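Local atomic coordinates of myosin regulatory light chain (PDB entry 3PN7), a protein that binds a magnesium ion and probably helps place molluscan muscle myosin under calcium control as its regulatory light chain. Residues Asn43-Met48 with Ala63-Ala68; Asn96-Phe101 with Lys107-Glu112; Glu92-Ala97 with Arg148-Ile153. One frame throughout, in Å; residues are numbered along the deposited sequence.

Contact 1 of 3, residues Asn43-Met48 with Ala63-Ala68. With MG (magnesium ion), chain G.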
ATOM      1  N   ASN B  43     -25.257 -33.090  21.515  1.00 33.86           N
ATOM      2  CA  ASN B  43     -26.564 -32.493  21.781  1.00 36.18           C
ATOM      3  C   ASN B  43     -26.554 -30.963  21.656  1.00 38.18           C
ATOM      4  O   ASN B  43     -27.492 -30.373  21.105  1.00 32.71           O
ATOM      5  CB  ASN B  43     -27.081 -32.895  23.169  1.00 38.86           C
ATOM      6  CG  ASN B  43     -27.219 -34.401  23.333  1.00 52.06           C
ATOM      7  OD1 ASN B  43     -27.520 -35.131  22.376  1.00 51.72           O
ATOM      8  ND2 ASN B  43     -26.994 -34.877  24.556  1.00 54.75           N
ATOM      9  N   ASP B  44     -25.497 -30.329  22.172  1.00 35.73           N
ATOM     10  CA  ASP B  44     -25.314 -28.884  22.037  1.00 33.57           C
ATOM     11  C   ASP B  44     -25.260 -28.494  20.578  1.00 36.19           C
ATOM     12  O   ASP B  44     -25.876 -27.519  20.149  1.00 35.72           O
ATOM     13  CB  ASP B  44     -24.017 -28.457  22.708  1.00 33.52           C
ATOM     14  CG  ASP B  44     -24.128 -28.419  24.208  1.00 38.13           C
ATOM     15  OD1 ASP B  44     -24.997 -27.677  24.715  1.00 42.37           O
ATOM     16  OD2 ASP B  44     -23.335 -29.112  24.881  1.00 34.38           O
ATOM     17  N   LEU B  45     -24.511 -29.280  19.817  1.00 36.47           N
ATOM     18  CA  LEU B  45     -24.307 -29.025  18.401  1.00 35.20           C
ATOM     19  C   LEU B  45     -25.620 -29.186  17.644  1.00 37.11           C
ATOM     20  O   LEU B  45     -26.009 -28.299  16.870  1.00 34.86           O
ATOM     21  CB  LEU B  45     -23.254 -29.993  17.855  1.00 39.18           C
ATOM     22  CG  LEU B  45     -22.105 -29.509  16.972  1.00 37.11           C
ATOM     23  CD1 LEU B  45     -21.529 -28.212  17.447  1.00 29.06           C
ATOM     24  CD2 LEU B  45     -21.045 -30.590  16.920  1.00 33.88           C
ATOM     25  N   LYS B  46     -26.302 -30.313  17.863  1.00 34.17           N
ATOM     26  CA  LYS B  46     -27.619 -30.543  17.258  1.00 36.80           C
ATOM     27  C   LYS B  46     -28.573 -29.400  17.591  1.00 37.14           C
ATOM     28  O   LYS B  46     -29.260 -28.863  16.715  1.00 37.42           O
ATOM     29  CB  LYS B  46     -28.248 -31.840  17.780  1.00 40.93           C
ATOM     30  CG  LYS B  46     -27.600 -33.126  17.324  1.00 45.55           C
ATOM     31  CD  LYS B  46     -28.566 -34.295  17.526  1.00 50.94           C
ATOM     32  CE  LYS B  46     -28.015 -35.591  16.973  1.00 53.32           C
ATOM     33  NZ  LYS B  46     -29.093 -36.607  16.777  1.00 62.61           N
ATOM     34  N   GLU B  47     -28.616 -29.046  18.873  1.00 36.75           N
ATOM     35  CA  GLU B  47     -29.432 -27.932  19.335  1.00 39.18           C
ATOM     36  C   GLU B  47     -29.089 -26.639  18.598  1.00 40.84           C
ATOM     37  O   GLU B  47     -29.974 -25.966  18.063  1.00 41.74           O
ATOM     38  CB  GLU B  47     -29.275 -27.731  20.845  1.00 39.24           C
ATOM     39  CG  GLU B  47     -30.458 -27.031  21.447  1.00 53.53           C
ATOM     40  CD  GLU B  47     -31.774 -27.701  21.037  1.00 58.41           C
ATOM     41  OE1 GLU B  47     -31.862 -28.946  21.128  1.00 50.42           O
ATOM     42  OE2 GLU B  47     -32.707 -26.988  20.598  1.00 61.31           O
ATOM     43  N   MET B  48     -27.803 -26.286  18.574  1.00 37.31           N
ATOM     44  CA  MET B  48     -27.388 -25.075  17.882  1.00 31.09           C
ATOM     45  C   MET B  48     -27.781 -25.103  16.406  1.00 33.71           C
ATOM     46  O   MET B  48     -28.363 -24.141  15.903  1.00 32.75           O
ATOM     47  CB  MET B  48     -25.892 -24.826  18.034  1.00 33.07           C
ATOM     48  CG  MET B  48     -25.462 -23.439  17.539  1.00 35.72           C
ATOM     49  SD  MET B  48     -26.033 -22.097  18.618  1.00 39.87           S
ATOM     50  CE  MET B  48     -27.118 -21.201  17.527  1.00 31.06           C
ATOM     51  N   ALA B  63     -18.185 -36.283  13.489  1.00 37.37           N
ATOM     52  CA  ALA B  63     -16.931 -35.950  12.822  1.00 40.30           C
ATOM     53  C   ALA B  63     -16.422 -34.549  13.196  1.00 39.86           C
ATOM     54  O   ALA B  63     -15.220 -34.367  13.375  1.00 39.66           O
ATOM     55  CB  ALA B  63     -17.046 -36.114  11.300  1.00 34.78           C
ATOM     56  N   MET B  64     -17.321 -33.573  13.332  1.00 35.59           N
ATOM     57  CA  MET B  64     -16.912 -32.233  13.785  1.00 35.26           C
ATOM     58  C   MET B  64     -16.244 -32.315  15.142  1.00 35.19           C
ATOM     59  O   MET B  64     -15.193 -31.710  15.370  1.00 38.09           O
ATOM     60  CB  MET B  64     -18.094 -31.264  13.871  1.00 35.40           C
ATOM     61  CG  MET B  64     -18.662 -30.807  12.533  1.00 31.97           C
ATOM     62  SD  MET B  64     -20.081 -29.671  12.714  1.00 30.85           S
ATOM     63  CE  MET B  64     -19.307 -28.208  13.417  1.00 32.90           C
ATOM     64  N   LEU B  65     -16.860 -33.072  16.040  1.00 37.11           N
ATOM     65  CA  LEU B  65     -16.365 -33.244  17.407  1.00 39.06           C
ATOM     66  C   LEU B  65     -15.025 -33.994  17.468  1.00 37.79           C
ATOM     67  O   LEU B  65     -14.188 -33.727  18.336  1.00 38.59           O
ATOM     68  CB  LEU B  65     -17.420 -33.963  18.261  1.00 33.46           C
ATOM     69  CG  LEU B  65     -18.736 -33.204  18.456  1.00 39.47           C
ATOM     70  CD1 LEU B  65     -19.645 -33.958  19.423  1.00 38.00           C
ATOM     71  CD2 LEU B  65     -18.483 -31.785  18.971  1.00 32.39           C
ATOM     72  N   LYS B  66     -14.826 -34.924  16.541  1.00 38.17           N
ATOM     73  CA  LYS B  66     -13.590 -35.694  16.481  1.00 39.53           C
ATOM     74  C   LYS B  66     -12.379 -34.848  16.071  1.00 45.19           C
ATOM     75  O   LYS B  66     -11.235 -35.314  16.196  1.00 42.92           O
ATOM     76  CB  LYS B  66     -13.732 -36.863  15.501  1.00 43.01           C
ATOM     77  CG  LYS B  66     -15.006 -37.680  15.658  1.00 51.40           C
ATOM     78  CD  LYS B  66     -14.945 -38.964  14.801  1.00 62.19           C
ATOM     79  CE  LYS B  66     -16.331 -39.539  14.475  1.00 54.03           C
ATOM     80  NZ  LYS B  66     -16.837 -39.135  13.116  1.00 53.07           N
ATOM     81  N   GLU B  67     -12.620 -33.631  15.564  1.00 39.78           N
ATOM     82  CA  GLU B  67     -11.515 -32.735  15.192  1.00 45.51           C
ATOM     83  C   GLU B  67     -10.815 -32.273  16.452  1.00 44.48           C
ATOM     84  O   GLU B  67      -9.703 -31.743  16.404  1.00 43.32           O
ATOM     85  CB  GLU B  67     -11.981 -31.518  14.363  1.00 38.57           C
ATOM     86  CG  GLU B  67     -12.425 -31.857  12.939  1.00 42.16           C
ATOM     87  CD  GLU B  67     -12.958 -30.647  12.170  1.00 40.19           C
ATOM     88  OE1 GLU B  67     -12.290 -29.593  12.163  1.00 37.63           O
ATOM     89  OE2 GLU B  67     -14.048 -30.753  11.570  1.00 43.72           O
ATOM     90  N   ALA B  68     -11.483 -32.472  17.583  1.00 41.23           N
ATOM     91  CA  ALA B  68     -10.892 -32.154  18.872  1.00 46.43           C
ATOM     92  C   ALA B  68     -10.416 -33.460  19.506  1.00 48.41           C
ATOM     93  O   ALA B  68     -11.188 -34.411  19.621  1.00 48.01           O
ATOM     94  CB  ALA B  68     -11.905 -31.451  19.758  1.00 46.94           C
TER
HETATM   95 MG    MG G 162     -22.629 -28.847  27.140  1.00 44.67          MG

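Contact 2 of 3, residues Asn96-Phe101 with Lys107-Glu112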
ATOM      1  N   ASN B  96     -12.139  -0.895   5.329  1.00 34.68           N
ATOM      2  CA  ASN B  96     -11.266   0.275   5.317  1.00 35.97           C
ATOM      3  C   ASN B  96      -9.934   0.017   4.609  1.00 34.47           C
ATOM      4  O   ASN B  96      -9.334   0.936   4.039  1.00 34.03           O
ATOM      5  CB  ASN B  96     -11.029   0.787   6.733  1.00 38.78           C
ATOM      6  CG  ASN B  96     -12.323   1.165   7.437  1.00 42.39           C
ATOM      7  OD1 ASN B  96     -12.384   1.187   8.667  1.00 48.99           O
ATOM      8  ND2 ASN B  96     -13.371   1.450   6.659  1.00 37.90           N
ATOM      9  N   ALA B  97      -9.483  -1.238   4.659  1.00 34.43           N
ATOM     10  CA  ALA B  97      -8.294  -1.681   3.936  1.00 30.82           C
ATOM     11  C   ALA B  97      -8.510  -1.440   2.448  1.00 32.22           C
ATOM     12  O   ALA B  97      -7.682  -0.824   1.784  1.00 29.91           O
ATOM     13  CB  ALA B  97      -8.019  -3.187   4.207  1.00 28.69           C
ATOM     14  N   PHE B  98      -9.634  -1.935   1.931  1.00 28.15           N
ATOM     15  CA  PHE B  98     -10.032  -1.654   0.562  1.00 29.97           C
ATOM     16  C   PHE B  98     -10.168  -0.130   0.300  1.00 32.79           C
ATOM     17  O   PHE B  98      -9.796   0.361  -0.771  1.00 30.28           O
ATOM     18  CB  PHE B  98     -11.343  -2.378   0.218  1.00 29.14           C
ATOM     19  CG  PHE B  98     -11.165  -3.829  -0.203  1.00 30.45           C
ATOM     20  CD1 PHE B  98     -10.622  -4.151  -1.442  1.00 30.39           C
ATOM     21  CD2 PHE B  98     -11.587  -4.869   0.627  1.00 30.67           C
ATOM     22  CE1 PHE B  98     -10.483  -5.486  -1.844  1.00 29.98           C
ATOM     23  CE2 PHE B  98     -11.445  -6.206   0.242  1.00 24.81           C
ATOM     24  CZ  PHE B  98     -10.900  -6.516  -0.991  1.00 30.21           C
ATOM     25  N   GLY B  99     -10.692   0.611   1.278  1.00 36.24           N
ATOM     26  CA  GLY B  99     -10.922   2.047   1.125  1.00 35.37           C
ATOM     27  C   GLY B  99      -9.622   2.775   0.805  1.00 38.13           C
ATOM     28  O   GLY B  99      -9.586   3.765   0.089  1.00 39.10           O
ATOM     29  N   MET B 100      -8.540   2.246   1.351  1.00 39.82           N
ATOM     30  CA  MET B 100      -7.205   2.762   1.138  1.00 36.69           C
ATOM     31  C   MET B 100      -6.863   2.972  -0.335  1.00 36.99           C
ATOM     32  O   MET B 100      -5.996   3.785  -0.665  1.00 33.17           O
ATOM     33  CB  MET B 100      -6.216   1.749   1.704  1.00 37.45           C
ATOM     34  CG  MET B 100      -5.068   2.361   2.406  1.00 45.37           C
ATOM     35  SD  MET B 100      -5.658   2.887   3.999  1.00 66.34           S
ATOM     36  CE  MET B 100      -5.539   1.311   4.854  1.00 39.48           C
ATOM     37  N   PHE B 101      -7.516   2.205  -1.207  1.00 34.61           N
ATOM     38  CA  PHE B 101      -7.211   2.222  -2.631  1.00 35.11           C
ATOM     39  C   PHE B 101      -8.383   2.825  -3.398  1.00 35.77           C
ATOM     40  O   PHE B 101      -8.426   2.783  -4.633  1.00 34.06           O
ATOM     41  CB  PHE B 101      -6.904   0.804  -3.138  1.00 30.26           C
ATOM     42  CG  PHE B 101      -5.789   0.119  -2.388  1.00 31.60           C
ATOM     43  CD1 PHE B 101      -6.068  -0.729  -1.331  1.00 32.07           C
ATOM     44  CD2 PHE B 101      -4.463   0.338  -2.731  1.00 27.36           C
ATOM     45  CE1 PHE B 101      -5.039  -1.360  -0.635  1.00 30.42           C
ATOM     46  CE2 PHE B 101      -3.433  -0.288  -2.052  1.00 30.44           C
ATOM     47  CZ  PHE B 101      -3.717  -1.129  -0.989  1.00 32.33           C
ATOM     48  N   LYS B 107     -16.678   3.133  -3.197  1.00 34.74           N
ATOM     49  CA  LYS B 107     -17.045   1.811  -2.666  1.00 35.72           C
ATOM     50  C   LYS B 107     -16.881   0.706  -3.720  1.00 32.39           C
ATOM     51  O   LYS B 107     -17.439  -0.378  -3.578  1.00 30.28           O
ATOM     52  CB  LYS B 107     -18.475   1.782  -2.103  1.00 34.92           C
ATOM     53  CG  LYS B 107     -18.810   2.868  -1.087  1.00 39.06           C
ATOM     54  CD  LYS B 107     -17.840   2.890   0.092  1.00 42.58           C
ATOM     55  CE  LYS B 107     -18.344   3.818   1.202  1.00 46.94           C
ATOM     56  NZ  LYS B 107     -17.313   4.069   2.259  1.00 46.23           N
ATOM     57  N   LYS B 108     -16.143   1.015  -4.787  1.00 30.34           N
ATOM     58  CA  LYS B 108     -15.732   0.028  -5.771  1.00 30.19           C
ATOM     59  C   LYS B 108     -14.270   0.235  -6.124  1.00 31.84           C
ATOM     60  O   LYS B 108     -13.668   1.238  -5.768  1.00 32.56           O
ATOM     61  CB  LYS B 108     -16.590   0.098  -7.029  1.00 34.62           C
ATOM     62  CG  LYS B 108     -18.090   0.035  -6.769  1.00 37.24           C
ATOM     63  CD  LYS B 108     -18.718  -1.190  -7.403  1.00 38.44           C
ATOM     64  CE  LYS B 108     -20.244  -1.099  -7.423  1.00 41.67           C
ATOM     65  NZ  LYS B 108     -20.753  -0.691  -6.084  1.00 44.56           N
ATOM     66  N   LEU B 109     -13.705  -0.731  -6.831  1.00 31.96           N
ATOM     67  CA  LEU B 109     -12.328  -0.677  -7.285  1.00 34.14           C
ATOM     68  C   LEU B 109     -12.372  -1.161  -8.736  1.00 35.13           C
ATOM     69  O   LEU B 109     -13.118  -2.088  -9.051  1.00 30.48           O
ATOM     70  CB  LEU B 109     -11.492  -1.644  -6.435  1.00 27.92           C
ATOM     71  CG  LEU B 109     -10.361  -1.161  -5.542  1.00 34.49           C
ATOM     72  CD1 LEU B 109     -10.622   0.251  -5.031  1.00 36.67           C
ATOM     73  CD2 LEU B 109     -10.085  -2.136  -4.381  1.00 27.16           C
ATOM     74  N   ASN B 110     -11.606  -0.533  -9.626  1.00 32.71           N
ATOM     75  CA  ASN B 110     -11.434  -1.076 -10.970  1.00 31.76           C
ATOM     76  C   ASN B 110     -10.919  -2.504 -10.873  1.00 32.76           C
ATOM     77  O   ASN B 110      -9.914  -2.759 -10.203  1.00 31.50           O
ATOM     78  CB  ASN B 110     -10.451  -0.234 -11.794  1.00 35.79           C
ATOM     79  CG  ASN B 110     -11.040   1.103 -12.234  1.00 37.40           C
ATOM     80  OD1 ASN B 110     -12.180   1.432 -11.902  1.00 36.87           O
ATOM     81  ND2 ASN B 110     -10.257   1.875 -12.988  1.00 32.72           N
ATOM     82  N   ILE B 111     -11.601  -3.428 -11.544  1.00 33.02           N
ATOM     83  CA  ILE B 111     -11.237  -4.845 -11.496  1.00 32.44           C
ATOM     84  C   ILE B 111      -9.751  -5.082 -11.803  1.00 30.87           C
ATOM     85  O   ILE B 111      -9.108  -5.886 -11.148  1.00 30.51           O
ATOM     86  CB  ILE B 111     -12.120  -5.696 -12.457  1.00 34.09           C
ATOM     87  CG1 ILE B 111     -11.771  -7.190 -12.351  1.00 32.64           C
ATOM     88  CG2 ILE B 111     -11.943  -5.238 -13.895  1.00 30.52           C
ATOM     89  CD1 ILE B 111     -11.983  -7.794 -10.982  1.00 25.74           C
ATOM     90  N   GLU B 112      -9.203  -4.358 -12.779  1.00 30.75           N
ATOM     91  CA  GLU B 112      -7.807  -4.548 -13.169  1.00 36.81           C
ATOM     92  C   GLU B 112      -6.864  -4.039 -12.087  1.00 30.61           C
ATOM     93  O   GLU B 112      -5.747  -4.518 -11.954  1.00 31.19           O
ATOM     94  CB  GLU B 112      -7.485  -3.836 -14.494  1.00 39.29           C
ATOM     95  CG  GLU B 112      -8.694  -3.328 -15.275  1.00 49.01           C
ATOM     96  CD  GLU B 112      -9.293  -2.027 -14.730  1.00 48.80           C
ATOM     97  OE1 GLU B 112      -8.533  -1.052 -14.450  1.00 47.67           O
ATOM     98  OE2 GLU B 112     -10.540  -1.978 -14.607  1.00 50.17           O
TER

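Contact 3 of 3, residues Glu92-Ala97 with Arg148-Ile153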
ATOM      1  N   GLU B  92     -15.251  -4.355   9.168  1.00 37.42           N
ATOM      2  CA  GLU B  92     -14.964  -2.928   9.099  1.00 35.73           C
ATOM      3  C   GLU B  92     -13.509  -2.664   8.691  1.00 39.34           C
ATOM      4  O   GLU B  92     -13.228  -1.854   7.799  1.00 35.63           O
ATOM      5  CB  GLU B  92     -15.246  -2.284  10.458  1.00 40.81           C
ATOM      6  CG  GLU B  92     -15.337  -0.765  10.428  1.00 56.33           C
ATOM      7  CD  GLU B  92     -15.754  -0.167  11.768  1.00 67.76           C
ATOM      8  OE1 GLU B  92     -15.203  -0.580  12.824  1.00 64.75           O
ATOM      9  OE2 GLU B  92     -16.641   0.715  11.759  1.00 72.16           O
ATOM     10  N   THR B  93     -12.591  -3.348   9.364  1.00 32.77           N
ATOM     11  CA  THR B  93     -11.173  -3.214   9.100  1.00 33.80           C
ATOM     12  C   THR B  93     -10.845  -3.544   7.644  1.00 29.73           C
ATOM     13  O   THR B  93     -10.114  -2.806   6.989  1.00 29.93           O
ATOM     14  CB  THR B  93     -10.363  -4.118  10.043  1.00 35.09           C
ATOM     15  OG1 THR B  93     -10.661  -3.747  11.391  1.00 38.06           O
ATOM     16  CG2 THR B  93      -8.866  -3.971   9.801  1.00 29.26           C
ATOM     17  N   ILE B  94     -11.417  -4.630   7.139  1.00 30.09           N
ATOM     18  CA  ILE B  94     -11.137  -5.067   5.778  1.00 31.58           C
ATOM     19  C   ILE B  94     -11.718  -4.092   4.773  1.00 32.06           C
ATOM     20  O   ILE B  94     -11.097  -3.787   3.764  1.00 30.84           O
ATOM     21  CB  ILE B  94     -11.705  -6.454   5.486  1.00 26.04           C
ATOM     22  CG1 ILE B  94     -11.257  -7.450   6.556  1.00 26.78           C
ATOM     23  CG2 ILE B  94     -11.252  -6.914   4.083  1.00 28.02           C
ATOM     24  CD1 ILE B  94     -11.677  -8.875   6.285  1.00 28.55           C
ATOM     25  N   ARG B  95     -12.924  -3.623   5.059  1.00 31.84           N
ATOM     26  CA  ARG B  95     -13.561  -2.593   4.268  1.00 35.92           C
ATOM     27  C   ARG B  95     -12.703  -1.312   4.204  1.00 36.17           C
ATOM     28  O   ARG B  95     -12.537  -0.715   3.148  1.00 33.07           O
ATOM     29  CB  ARG B  95     -14.922  -2.303   4.874  1.00 39.82           C
ATOM     30  CG  ARG B  95     -15.903  -1.718   3.925  1.00 43.99           C
ATOM     31  CD  ARG B  95     -17.289  -2.367   4.086  1.00 43.69           C
ATOM     32  NE  ARG B  95     -17.696  -2.625   5.470  1.00 45.57           N
ATOM     33  CZ  ARG B  95     -17.928  -1.690   6.388  1.00 49.03           C
ATOM     34  NH1 ARG B  95     -17.759  -0.402   6.088  1.00 46.28           N
ATOM     35  NH2 ARG B  95     -18.321  -2.046   7.616  1.00 42.05           N
ATOM     36  N   ASN B  96     -12.139  -0.895   5.329  1.00 34.68           N
ATOM     37  CA  ASN B  96     -11.266   0.275   5.317  1.00 35.97           C
ATOM     38  C   ASN B  96      -9.934   0.017   4.609  1.00 34.47           C
ATOM     39  O   ASN B  96      -9.334   0.936   4.039  1.00 34.03           O
ATOM     40  CB  ASN B  96     -11.029   0.787   6.733  1.00 38.78           C
ATOM     41  CG  ASN B  96     -12.323   1.165   7.437  1.00 42.39           C
ATOM     42  OD1 ASN B  96     -12.384   1.187   8.667  1.00 48.99           O
ATOM     43  ND2 ASN B  96     -13.371   1.450   6.659  1.00 37.90           N
ATOM     44  N   ALA B  97      -9.483  -1.238   4.659  1.00 34.43           N
ATOM     45  CA  ALA B  97      -8.294  -1.681   3.936  1.00 30.82           C
ATOM     46  C   ALA B  97      -8.510  -1.440   2.448  1.00 32.22           C
ATOM     47  O   ALA B  97      -7.682  -0.824   1.784  1.00 29.91           O
ATOM     48  CB  ALA B  97      -8.019  -3.187   4.207  1.00 28.69           C
ATOM     49  N   ARG B 148     -19.528  -5.602  -0.813  1.00 32.79           N
ATOM     50  CA  ARG B 148     -20.220  -6.871  -0.960  1.00 35.21           C
ATOM     51  C   ARG B 148     -19.252  -8.063  -0.893  1.00 35.75           C
ATOM     52  O   ARG B 148     -19.574  -9.122  -0.350  1.00 32.94           O
ATOM     53  CB  ARG B 148     -20.965  -6.876  -2.287  1.00 36.28           C
ATOM     54  CG  ARG B 148     -21.896  -8.041  -2.473  1.00 45.84           C
ATOM     55  CD  ARG B 148     -22.623  -7.889  -3.793  1.00 53.32           C
ATOM     56  NE  ARG B 148     -23.589  -8.956  -4.021  1.00 56.12           N
ATOM     57  CZ  ARG B 148     -24.046  -9.282  -5.224  1.00 66.42           C
ATOM     58  NH1 ARG B 148     -23.605  -8.624  -6.295  1.00 63.20           N
ATOM     59  NH2 ARG B 148     -24.932 -10.262  -5.360  1.00 70.17           N
ATOM     60  N   PHE B 149     -18.059  -7.894  -1.452  1.00 32.72           N
ATOM     61  CA  PHE B 149     -17.047  -8.940  -1.368  1.00 31.01           C
ATOM     62  C   PHE B 149     -16.710  -9.224   0.100  1.00 30.42           C
ATOM     63  O   PHE B 149     -16.595 -10.374   0.504  1.00 35.32           O
ATOM     64  CB  PHE B 149     -15.796  -8.544  -2.163  1.00 32.30           C
ATOM     65  CG  PHE B 149     -14.646  -9.497  -2.013  1.00 30.32           C
ATOM     66  CD1 PHE B 149     -14.543 -10.617  -2.823  1.00 30.97           C
ATOM     67  CD2 PHE B 149     -13.659  -9.266  -1.066  1.00 31.40           C
ATOM     68  CE1 PHE B 149     -13.480 -11.499  -2.690  1.00 34.23           C
ATOM     69  CE2 PHE B 149     -12.591 -10.132  -0.928  1.00 32.76           C
ATOM     70  CZ  PHE B 149     -12.499 -11.254  -1.737  1.00 33.54           C
ATOM     71  N   VAL B 150     -16.576  -8.178   0.901  1.00 27.09           N
ATOM     72  CA  VAL B 150     -16.266  -8.339   2.314  1.00 30.94           C
ATOM     73  C   VAL B 150     -17.369  -9.111   3.050  1.00 37.87           C
ATOM     74  O   VAL B 150     -17.076  -9.953   3.894  1.00 37.11           O
ATOM     75  CB  VAL B 150     -15.998  -6.986   3.020  1.00 31.14           C
ATOM     76  CG1 VAL B 150     -15.843  -7.204   4.525  1.00 33.03           C
ATOM     77  CG2 VAL B 150     -14.751  -6.314   2.447  1.00 27.18           C
ATOM     78  N   ALA B 151     -18.628  -8.830   2.716  1.00 36.07           N
ATOM     79  CA  ALA B 151     -19.755  -9.526   3.325  1.00 40.11           C
ATOM     80  C   ALA B 151     -19.663 -11.005   3.000  1.00 41.13           C
ATOM     81  O   ALA B 151     -19.933 -11.859   3.843  1.00 40.17           O
ATOM     82  CB  ALA B 151     -21.083  -8.959   2.829  1.00 35.94           C
ATOM     83  N   MET B 152     -19.263 -11.295   1.768  1.00 38.62           N
ATOM     84  CA  MET B 152     -19.118 -12.667   1.320  1.00 36.23           C
ATOM     85  C   MET B 152     -18.016 -13.420   2.061  1.00 38.71           C
ATOM     86  O   MET B 152     -18.240 -14.533   2.539  1.00 37.85           O
ATOM     87  CB  MET B 152     -18.869 -12.719  -0.185  1.00 37.91           C
ATOM     88  CG  MET B 152     -18.843 -14.134  -0.740  1.00 44.39           C
ATOM     89  SD  MET B 152     -18.398 -14.194  -2.491  1.00 56.63           S
ATOM     90  CE  MET B 152     -16.642 -13.867  -2.378  1.00 45.62           C
ATOM     91  N   ILE B 153     -16.827 -12.824   2.166  1.00 38.64           N
ATOM     92  CA  ILE B 153     -15.726 -13.538   2.807  1.00 33.09           C
ATOM     93  C   ILE B 153     -15.927 -13.693   4.315  1.00 40.84           C
ATOM     94  O   ILE B 153     -15.282 -14.532   4.945  1.00 44.33           O
ATOM     95  CB  ILE B 153     -14.310 -12.985   2.465  1.00 33.54           C
ATOM     96  CG1 ILE B 153     -14.039 -11.621   3.085  1.00 30.33           C
ATOM     97  CG2 ILE B 153     -14.067 -12.963   0.966  1.00 33.30           C
ATOM     98  CD1 ILE B 153     -12.574 -11.163   2.841  1.00 30.21           C
TER

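Contact 1 of 3, residues Asn43-Met48 with Ala63-Ala68
L45 of helix 42-52 and L65 of helix 58-66 reach toward each other tip to tip, and their CA atoms, 9.0 Å apart, are the nearest pair between segments 43-48 and 63-68. The side chain of L45 begins with a CB directed at the other helix, still too distant to touch it. CG comes next, almost eclipsing the alpha hydrogen (chi1 -133°), an off-rotamer, probably strained setting from which CD2 is the methyl turned to the other helix. That methyl meets L65 CD2 at 3.5 Å, tighter than ordinary van der Waals contact, and L65 CG at 3.8 Å, and it lies 4.3 Å from M64 CB. CD1, the other branch, makes no close contact with 63-68. L65 answers with a CG set opposite its own carbonyl carbon (chi1 -64°); its CD1 runs on in the extended direction, and the other methyl, CD2, makes the contact.

These helices belong to an EF-hand pair: helix 42-52 leaves the first metal-binding loop, and helix 58-66 enters the second helix-loop-helix unit. One residue before L45, D44 holds the last of the twelve loop positions. Its OD2 binds the magnesium ion at 2.4 Å; OD1, 3.6 Å from the ion, stays outside the coordination sphere, making the carboxylate a monodentate ligand. D33, N35 and F39 supply the other protein ligands of the site. OD1 instead accepts a hydrogen bond from N35 N, which helps fix the rotation of the carboxylate, and D44 N bonds to D41 OD1 at the start of the helix.

Behind the leucine pair, L45 also packs on I32 of helix 19-32 and on I40 of the loop, and L65 on L72. An apolar side chain of another protein chain lies against L45, and a polar one against M64.

Contact 2 of 3, residues Asn96-Phe101 with Lys107-Glu112
F101 and L109 mark the closest backbone approach, with CA atoms 7.5 Å apart, where the chain turns out of helix 91-99 and comes back as the short strand 109-110 before helix 111-120. The turn keeps EF-hand loop geometry: K107 has a left-handed backbone (phi 70°), and its N bonds to D102 OD2. L109 fills the apolar loop position, its backbone paired with F144 in the small antiparallel sheet that joins paired EF-hand loops.

From there L109, turned off the usual rotamers (chi1 -117°), divides its two methyls between F98 and F101. L109 CD2 lies 3.6 Å from F98 CD1, at the edge of that ring and near its plane, the two side chains crossing at about a right angle. L109 CD1 lies 3.4 Å from F101 O and 4.2 Å from F101 CB, whereas the F101 ring leads off toward Y113 and L117. F98 also meets the ring of Y146, the planes only about 10° from parallel, and both F98 and L109 touch I114.

No hydrogen bond joins the two segments; the buried contact is largely apolar, although one methyl also rests against a backbone carbonyl oxygen, and it depends on shape, with the directional bonding left to the loop, including the D102 side chain, and to the sheet pairing with F144.

Contact 3 of 3, residues Glu92-Ala97 with Arg148-Ile153
I94 and V150 meet methyl to methyl, their CG2 atoms 3.9 Å apart, at the centre of the packing between helices 91-99 and 146-154. The two side chains cross obliquely. V150 sets CG1 opposite its backbone N (chi1 173°), which leaves CG2 as the branch that leads into the facing helix; there V150 CG2 also approaches R95 N at 4.2 Å, so the methyl lies near the backbone of helix 91-99 too. About a turn beyond V150, I153 points its CD1 at the CD1 of I94, 4.2 Å away.

The helices run roughly antiparallel. The axes of segments 92-97 and 148-153 approach to 9.8 Å with their directions at 144°, and R95 and V150, whose CA atoms are 6.6 Å apart, form the nearest backbone pair. I153 is steadied within its own helix: its CG2 lies 3.5 Å above one face of the F149 ring, offset toward the rim, while the other branch goes to I94.

Further out, E91 adds to the cover over V150, and F149 meets the ring of F144 and packs on P138. Helix 91-99 opens the first EF-hand unit of the C-terminal half and helix 146-154 closes the last, so the contact ties the two ends of that pair together. Side chains of another protein chain pack on I94, F149 and I153.

Mainly branched aliphatic groups meet here, with R95 at the margin, so cohesion comes from dispersion and the burial of apolar surface, forces of little directionality that should tolerate small shifts of one helix against the other.

In the fold
Contacts 2 and 3 form one continuous core. They share N96 and A97 of helix 91-99, their centres are 10 Å apart, and F98 bridges them, its CD2 lying 3.9 Å from V150 CG2 and its CZ 3.9 Å from F149 CD2. Contact 1 belongs to the other lobe of the dumbbell-like chain, on the opposite side of its centre: about 17 Å separates its nearest atoms from contact 3 and about 26 Å from contact 2. It alone includes a magnesium ligand; the two C-terminal contacts lie away from the magnesium site. Each of the three contacts is also packed against by another protein chain of the assembly.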